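Local coordinates for putative type VI secretion protein (Escherichia coli, PDB 3U66) that probably serves as an inner-membrane-anchored component of the type VI secretion system, contributing its largely helical cytoplasmic domain to the secretion apparatus, at residues R112-L115 and K116-A119; C129-Q133 and L134-G138. All blocks are in the same frame, centred on the assembly; numbering follows the deposited sequence.

The chain begins with helices 7-24, 32-52 and 57-76, and both contacts fall later, at the ends of two consecutive helices. Interaction 1 comes first. It ends helix 103-115 and starts the loop to helix 122-133. Interaction 2 ends helix 122-133 and starts the loop to helix 148-157. The two follow in series, neither nested nor crossed, with centres about 18 Å apart and nearest atoms about 8 Å apart. Residues 112-119 lie at the surface, where Arg112 and Leu115 touch helix 148-157. Residues 129-138 lie near the centre of the fold and meet helices 7-24, 57-76 and 103-115.

Interaction 1 (R112-L115 and K116-A119); sequences REQL and KLPA
Lys116 and Leu117 fold back on the last turn of helix 103-115 through two weak backbone hydrogen bonds. Lys116 N reaches Arg112 O at 3.2 Å, but the N-H...O angle is only 131°. This is the last i to i-4 bond of the helix. Leu117 N then turns to Gln114 O at 3.3 Å, a tighter i to i-3 step. Leu115 N also bonds weakly to Arg112 O, so that carbonyl has two donors.

The van der Waals contacts centre on Leu117, whose carbons meet carbonyl oxygens and an amide. Its CG is anti to its own carbonyl carbon and beside its backbone N (chi1 -57°), which turns the side chain back to the helix end. There CG lies 3.5 Å from Glu113 O, and CB lies 3.4 Å from Gln114 O. The side chains of Gln114 and Leu117 cross at a slant. Methyl CD1 of Leu117 touches the amide of Gln114, 3.8 Å from NE2. Gln114 is bent at chi2 (-67°), which carries its amide round to that methyl.

Across this contact the charged groups make no direct bond. The Lys116 chain runs back beside the helix, with CG 3.6 Å from Arg112 O, and bends only at its last torsion. Its NZ ends 4.6 Å from Arg112 NE. These like charges may disfavour each other, but Arg112 NE forms a salt bridge with Glu146, which probably offsets this. Glu113 stays too far from Lys116 for a salt bridge.

Beyond the contact, Leu115 packs on Ala154 of helix 148-157, and its carbonyl accepts a bond from Arg158. At Leu117 the backbone becomes extended, and Pro118 follows. This is a surface helix C-terminus that leaves through a final tight turn into the loop that joins helices 103-115 and 122-133.

Interaction 2 (C129-Q133 and L134-G138); sequences CRTLQ and LGFTG
The Leu134 side chain packs against the oxygen of Arg130, beyond the end of its carbonyl, and Phe136 folds back on Thr131 and Leu132. The Leu134 CG is anti to its own carbonyl carbon (chi1 -52°), which places it 3.2 Å from Arg130 O. The same oxygen accepts a hydrogen bond from Leu134 N at 3.0 Å. The Leu134 side chain also meets Trp17, Val20 and Leu70. With alanine in place of this leucine, the space against those three side chains is likely to be left unfilled, opening a gap between helices 7-24 and 57-76.

Phe136 CG points opposite its backbone N (chi1 178°), which sets the side chain alongside Thr131, pointing the same way. Its CB is 3.7 Å from Thr131 CG2. Leu132 comes to the ring edge, with CD2 3.7 Å from Phe136 CD2. Gly138 N sits over the centre of one ring face, and Trp108 also meets the ring.

Arg130 and Gln133 pair along the helix. Arg130 NH1 gives a straight bond to Gln133 OE1 at 2.9 Å, in the guanidinium plane and on a lone pair of the amide. Arg130 NE has Glu10 as its salt-bridge partner.

Gly135 has positive phi (119°), where a side chain would jam against the preceding carbonyl. Phe136 N bonds to Thr131 O at 3.2 Å, and Gly135 N bonds weakly to Leu132 O. Together they form a Schellman motif, the glycine-based C-cap of helix 122-133.

Interaction 1 (R112-L115 and K116-A119)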
ATOM      1  N   ARG A 112      -7.590  -4.727  -8.967  1.00 64.82           N
ATOM      2  CA  ARG A 112      -8.424  -5.560  -9.836  1.00 64.69           C
ATOM      3  C   ARG A 112      -8.519  -5.031 -11.260  1.00 68.28           C
ATOM      4  O   ARG A 112      -8.426  -5.828 -12.194  1.00 68.30           O
ATOM      5  CB  ARG A 112      -9.819  -5.774  -9.239  1.00 64.78           C
ATOM      6  CG  ARG A 112      -9.801  -6.451  -7.870  1.00 75.61           C
ATOM      7  CD  ARG A 112     -10.839  -7.543  -7.715  1.00 89.16           C
ATOM      8  NE  ARG A 112     -12.138  -7.193  -8.289  1.00101.66           N
ATOM      9  CZ  ARG A 112     -13.095  -6.538  -7.641  1.00120.21           C
ATOM     10  NH1 ARG A 112     -12.906  -6.140  -6.387  1.00107.84           N
ATOM     11  NH2 ARG A 112     -14.244  -6.272  -8.242  1.00111.35           N
ATOM     12  N   GLU A 113      -8.679  -3.702 -11.437  1.00 64.10           N
ATOM     13  CA  GLU A 113      -8.738  -3.119 -12.781  1.00 64.04           C
ATOM     14  C   GLU A 113      -7.392  -3.139 -13.505  1.00 66.74           C
ATOM     15  O   GLU A 113      -7.355  -3.095 -14.735  1.00 66.17           O
ATOM     16  CB  GLU A 113      -9.480  -1.767 -12.860  1.00 65.50           C
ATOM     17  CG  GLU A 113      -9.148  -0.769 -11.771  1.00 77.24           C
ATOM     18  CD  GLU A 113     -10.332   0.074 -11.335  1.00106.01           C
ATOM     19  OE1 GLU A 113     -11.403  -0.506 -11.038  1.00104.96           O
ATOM     20  OE2 GLU A 113     -10.178   1.315 -11.258  1.00101.55           O
ATOM     21  N   GLN A 114      -6.294  -3.262 -12.737  1.00 62.98           N
ATOM     22  CA  GLN A 114      -4.938  -3.402 -13.269  1.00 62.09           C
ATOM     23  C   GLN A 114      -4.773  -4.836 -13.773  1.00 66.13           C
ATOM     24  O   GLN A 114      -4.112  -5.053 -14.789  1.00 66.37           O
ATOM     25  CB  GLN A 114      -3.879  -3.074 -12.200  1.00 62.63           C
ATOM     26  CG  GLN A 114      -3.643  -1.583 -11.984  1.00 56.06           C
ATOM     27  CD  GLN A 114      -3.009  -0.888 -13.171  1.00 62.78           C
ATOM     28  OE1 GLN A 114      -1.952  -1.273 -13.679  1.00 49.27           O
ATOM     29  NE2 GLN A 114      -3.647   0.165 -13.639  1.00 60.59           N
ATOM     30  N   LEU A 115      -5.405  -5.805 -13.081  1.00 62.64           N
ATOM     31  CA  LEU A 115      -5.385  -7.225 -13.451  1.00 62.72           C
ATOM     32  C   LEU A 115      -6.228  -7.521 -14.696  1.00 68.68           C
ATOM     33  O   LEU A 115      -5.963  -8.508 -15.387  1.00 68.91           O
ATOM     34  CB  LEU A 115      -5.807  -8.129 -12.276  1.00 62.36           C
ATOM     35  CG  LEU A 115      -4.820  -8.250 -11.103  1.00 66.09           C
ATOM     36  CD1 LEU A 115      -5.379  -9.121 -10.026  1.00 65.90           C
ATOM     37  CD2 LEU A 115      -3.467  -8.795 -11.546  1.00 67.48           C
ATOM     38  N   LYS A 116      -7.228  -6.659 -14.993  1.00 65.48           N
ATOM     39  CA  LYS A 116      -8.085  -6.772 -16.176  1.00 65.28           C
ATOM     40  C   LYS A 116      -7.331  -6.347 -17.462  1.00 70.35           C
ATOM     41  O   LYS A 116      -7.821  -6.591 -18.570  1.00 71.29           O
ATOM     42  CB  LYS A 116      -9.381  -5.952 -15.998  1.00 67.37           C
ATOM     43  CG  LYS A 116     -10.402  -6.601 -15.072  1.00 77.79           C
ATOM     44  CD  LYS A 116     -11.688  -5.788 -15.018  1.00 85.85           C
ATOM     45  CE  LYS A 116     -12.759  -6.450 -14.185  1.00 96.53           C
ATOM     46  NZ  LYS A 116     -12.519  -6.273 -12.729  1.00106.63           N
ATOM     47  N   LEU A 117      -6.156  -5.702 -17.317  1.00 66.15           N
ATOM     48  CA  LEU A 117      -5.338  -5.225 -18.437  1.00 65.92           C
ATOM     49  C   LEU A 117      -4.433  -6.329 -18.991  1.00 70.47           C
ATOM     50  O   LEU A 117      -3.832  -7.055 -18.203  1.00 70.25           O
ATOM     51  CB  LEU A 117      -4.469  -4.019 -18.023  1.00 65.65           C
ATOM     52  CG  LEU A 117      -5.167  -2.777 -17.466  1.00 70.00           C
ATOM     53  CD1 LEU A 117      -4.165  -1.843 -16.825  1.00 70.06           C
ATOM     54  CD2 LEU A 117      -5.958  -2.045 -18.536  1.00 71.51           C
ATOM     55  N   PRO A 118      -4.278  -6.452 -20.330  1.00 67.25           N
ATOM     56  CA  PRO A 118      -3.395  -7.508 -20.873  1.00 66.96           C
ATOM     57  C   PRO A 118      -1.908  -7.371 -20.503  1.00 70.27           C
ATOM     58  O   PRO A 118      -1.281  -8.364 -20.115  1.00 69.59           O
ATOM     59  CB  PRO A 118      -3.620  -7.420 -22.385  1.00 68.41           C
ATOM     60  CG  PRO A 118      -4.157  -6.075 -22.622  1.00 72.78           C
ATOM     61  CD  PRO A 118      -4.934  -5.690 -21.414  1.00 68.44           C
ATOM     62  N   ALA A 119      -1.355  -6.141 -20.590  1.00 66.02           N
ATOM     63  CA  ALA A 119       0.053  -5.860 -20.267  1.00 64.75           C
ATOM     64  C   ALA A 119       0.204  -4.661 -19.306  1.00 66.24           C
ATOM     65  O   ALA A 119       0.694  -3.609 -19.726  1.00 65.40           O
ATOM     66  CB  ALA A 119       0.866  -5.647 -21.544  1.00 65.29           C
TER

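Interaction 2 (C129-Q133 and L134-G138)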
ATOM      1  N   CYS A 129       2.543  -5.086  -5.152  1.00 56.20           N
ATOM      2  CA  CYS A 129       2.995  -6.286  -4.452  1.00 56.49           C
ATOM      3  C   CYS A 129       3.729  -5.870  -3.188  1.00 58.75           C
ATOM      4  O   CYS A 129       3.521  -6.458  -2.125  1.00 58.14           O
ATOM      5  CB  CYS A 129       3.880  -7.150  -5.350  1.00 57.04           C
ATOM      6  SG  CYS A 129       2.969  -8.071  -6.611  1.00 60.77           S
ATOM      7  N   ARG A 130       4.575  -4.840  -3.308  1.00 54.74           N
ATOM      8  CA  ARG A 130       5.344  -4.289  -2.195  1.00 54.08           C
ATOM      9  C   ARG A 130       4.402  -3.708  -1.143  1.00 57.99           C
ATOM     10  O   ARG A 130       4.642  -3.912   0.052  1.00 57.83           O
ATOM     11  CB  ARG A 130       6.352  -3.239  -2.696  1.00 52.03           C
ATOM     12  CG  ARG A 130       7.754  -3.362  -2.103  1.00 59.87           C
ATOM     13  CD  ARG A 130       8.454  -4.632  -2.534  1.00 67.43           C
ATOM     14  NE  ARG A 130       9.877  -4.443  -2.807  1.00 72.59           N
ATOM     15  CZ  ARG A 130      10.861  -5.045  -2.147  1.00 79.30           C
ATOM     16  NH1 ARG A 130      10.588  -5.880  -1.149  1.00 59.05           N
ATOM     17  NH2 ARG A 130      12.124  -4.815  -2.470  1.00 68.23           N
ATOM     18  N   THR A 131       3.295  -3.051  -1.592  1.00 53.85           N
ATOM     19  CA  THR A 131       2.266  -2.465  -0.732  1.00 53.74           C
ATOM     20  C   THR A 131       1.635  -3.561   0.143  1.00 57.75           C
ATOM     21  O   THR A 131       1.491  -3.370   1.347  1.00 56.99           O
ATOM     22  CB  THR A 131       1.257  -1.663  -1.579  1.00 61.42           C
ATOM     23  OG1 THR A 131       1.949  -0.608  -2.256  1.00 61.30           O
ATOM     24  CG2 THR A 131       0.115  -1.083  -0.761  1.00 58.33           C
ATOM     25  N   LEU A 132       1.313  -4.716  -0.464  1.00 55.32           N
ATOM     26  CA  LEU A 132       0.721  -5.863   0.230  1.00 55.40           C
ATOM     27  C   LEU A 132       1.716  -6.603   1.110  1.00 61.54           C
ATOM     28  O   LEU A 132       1.319  -7.111   2.161  1.00 62.32           O
ATOM     29  CB  LEU A 132       0.042  -6.844  -0.745  1.00 54.96           C
ATOM     30  CG  LEU A 132      -1.134  -6.330  -1.590  1.00 58.71           C
ATOM     31  CD1 LEU A 132      -1.766  -7.449  -2.355  1.00 58.26           C
ATOM     32  CD2 LEU A 132      -2.183  -5.632  -0.752  1.00 60.40           C
ATOM     33  N   GLN A 133       2.996  -6.673   0.685  1.00 57.98           N
ATOM     34  CA  GLN A 133       4.084  -7.316   1.424  1.00 57.27           C
ATOM     35  C   GLN A 133       4.356  -6.570   2.724  1.00 60.98           C
ATOM     36  O   GLN A 133       4.605  -7.212   3.737  1.00 61.39           O
ATOM     37  CB  GLN A 133       5.363  -7.366   0.565  1.00 58.38           C
ATOM     38  CG  GLN A 133       6.552  -8.069   1.233  1.00 61.06           C
ATOM     39  CD  GLN A 133       7.902  -7.721   0.657  1.00 74.23           C
ATOM     40  OE1 GLN A 133       8.044  -6.900  -0.251  1.00 72.01           O
ATOM     41  NE2 GLN A 133       8.936  -8.325   1.200  1.00 64.16           N
ATOM     42  N   LEU A 134       4.297  -5.227   2.705  1.00 57.66           N
ATOM     43  CA  LEU A 134       4.585  -4.410   3.892  1.00 57.74           C
ATOM     44  C   LEU A 134       3.464  -4.360   4.937  1.00 60.96           C
ATOM     45  O   LEU A 134       3.653  -3.791   6.016  1.00 59.88           O
ATOM     46  CB  LEU A 134       5.128  -3.008   3.535  1.00 57.80           C
ATOM     47  CG  LEU A 134       6.332  -2.933   2.573  1.00 62.62           C
ATOM     48  CD1 LEU A 134       6.785  -1.523   2.408  1.00 63.47           C
ATOM     49  CD2 LEU A 134       7.497  -3.779   3.035  1.00 64.00           C
ATOM     50  N   GLY A 135       2.326  -4.970   4.621  1.00 57.78           N
ATOM     51  CA  GLY A 135       1.214  -5.071   5.552  1.00 58.06           C
ATOM     52  C   GLY A 135      -0.107  -4.436   5.181  1.00 63.23           C
ATOM     53  O   GLY A 135      -0.995  -4.384   6.041  1.00 63.80           O
ATOM     54  N   PHE A 136      -0.276  -3.960   3.922  1.00 58.98           N
ATOM     55  CA  PHE A 136      -1.560  -3.356   3.550  1.00 58.10           C
ATOM     56  C   PHE A 136      -2.667  -4.392   3.531  1.00 63.23           C
ATOM     57  O   PHE A 136      -2.556  -5.410   2.854  1.00 63.41           O
ATOM     58  CB  PHE A 136      -1.514  -2.583   2.224  1.00 59.10           C
ATOM     59  CG  PHE A 136      -2.853  -2.005   1.815  1.00 59.69           C
ATOM     60  CD1 PHE A 136      -3.282  -0.781   2.312  1.00 61.49           C
ATOM     61  CD2 PHE A 136      -3.693  -2.698   0.948  1.00 61.32           C
ATOM     62  CE1 PHE A 136      -4.519  -0.252   1.939  1.00 62.12           C
ATOM     63  CE2 PHE A 136      -4.937  -2.173   0.581  1.00 63.57           C
ATOM     64  CZ  PHE A 136      -5.339  -0.953   1.078  1.00 61.55           C
ATOM     65  N   THR A 137      -3.735  -4.116   4.275  1.00 60.64           N
ATOM     66  CA  THR A 137      -4.908  -4.967   4.391  1.00 60.47           C
ATOM     67  C   THR A 137      -6.109  -4.277   3.756  1.00 64.86           C
ATOM     68  O   THR A 137      -6.801  -4.886   2.946  1.00 65.21           O
ATOM     69  CB  THR A 137      -5.129  -5.341   5.865  1.00 69.75           C
ATOM     70  OG1 THR A 137      -3.967  -6.021   6.343  1.00 70.48           O
ATOM     71  CG2 THR A 137      -6.362  -6.211   6.076  1.00 70.00           C
ATOM     72  N   GLY A 138      -6.351  -3.029   4.143  1.00 62.07           N
ATOM     73  CA  GLY A 138      -7.487  -2.245   3.684  1.00 62.62           C
ATOM     74  C   GLY A 138      -8.811  -2.827   4.135  1.00 69.05           C
ATOM     75  O   GLY A 138      -8.887  -3.480   5.182  1.00 69.80           O
TER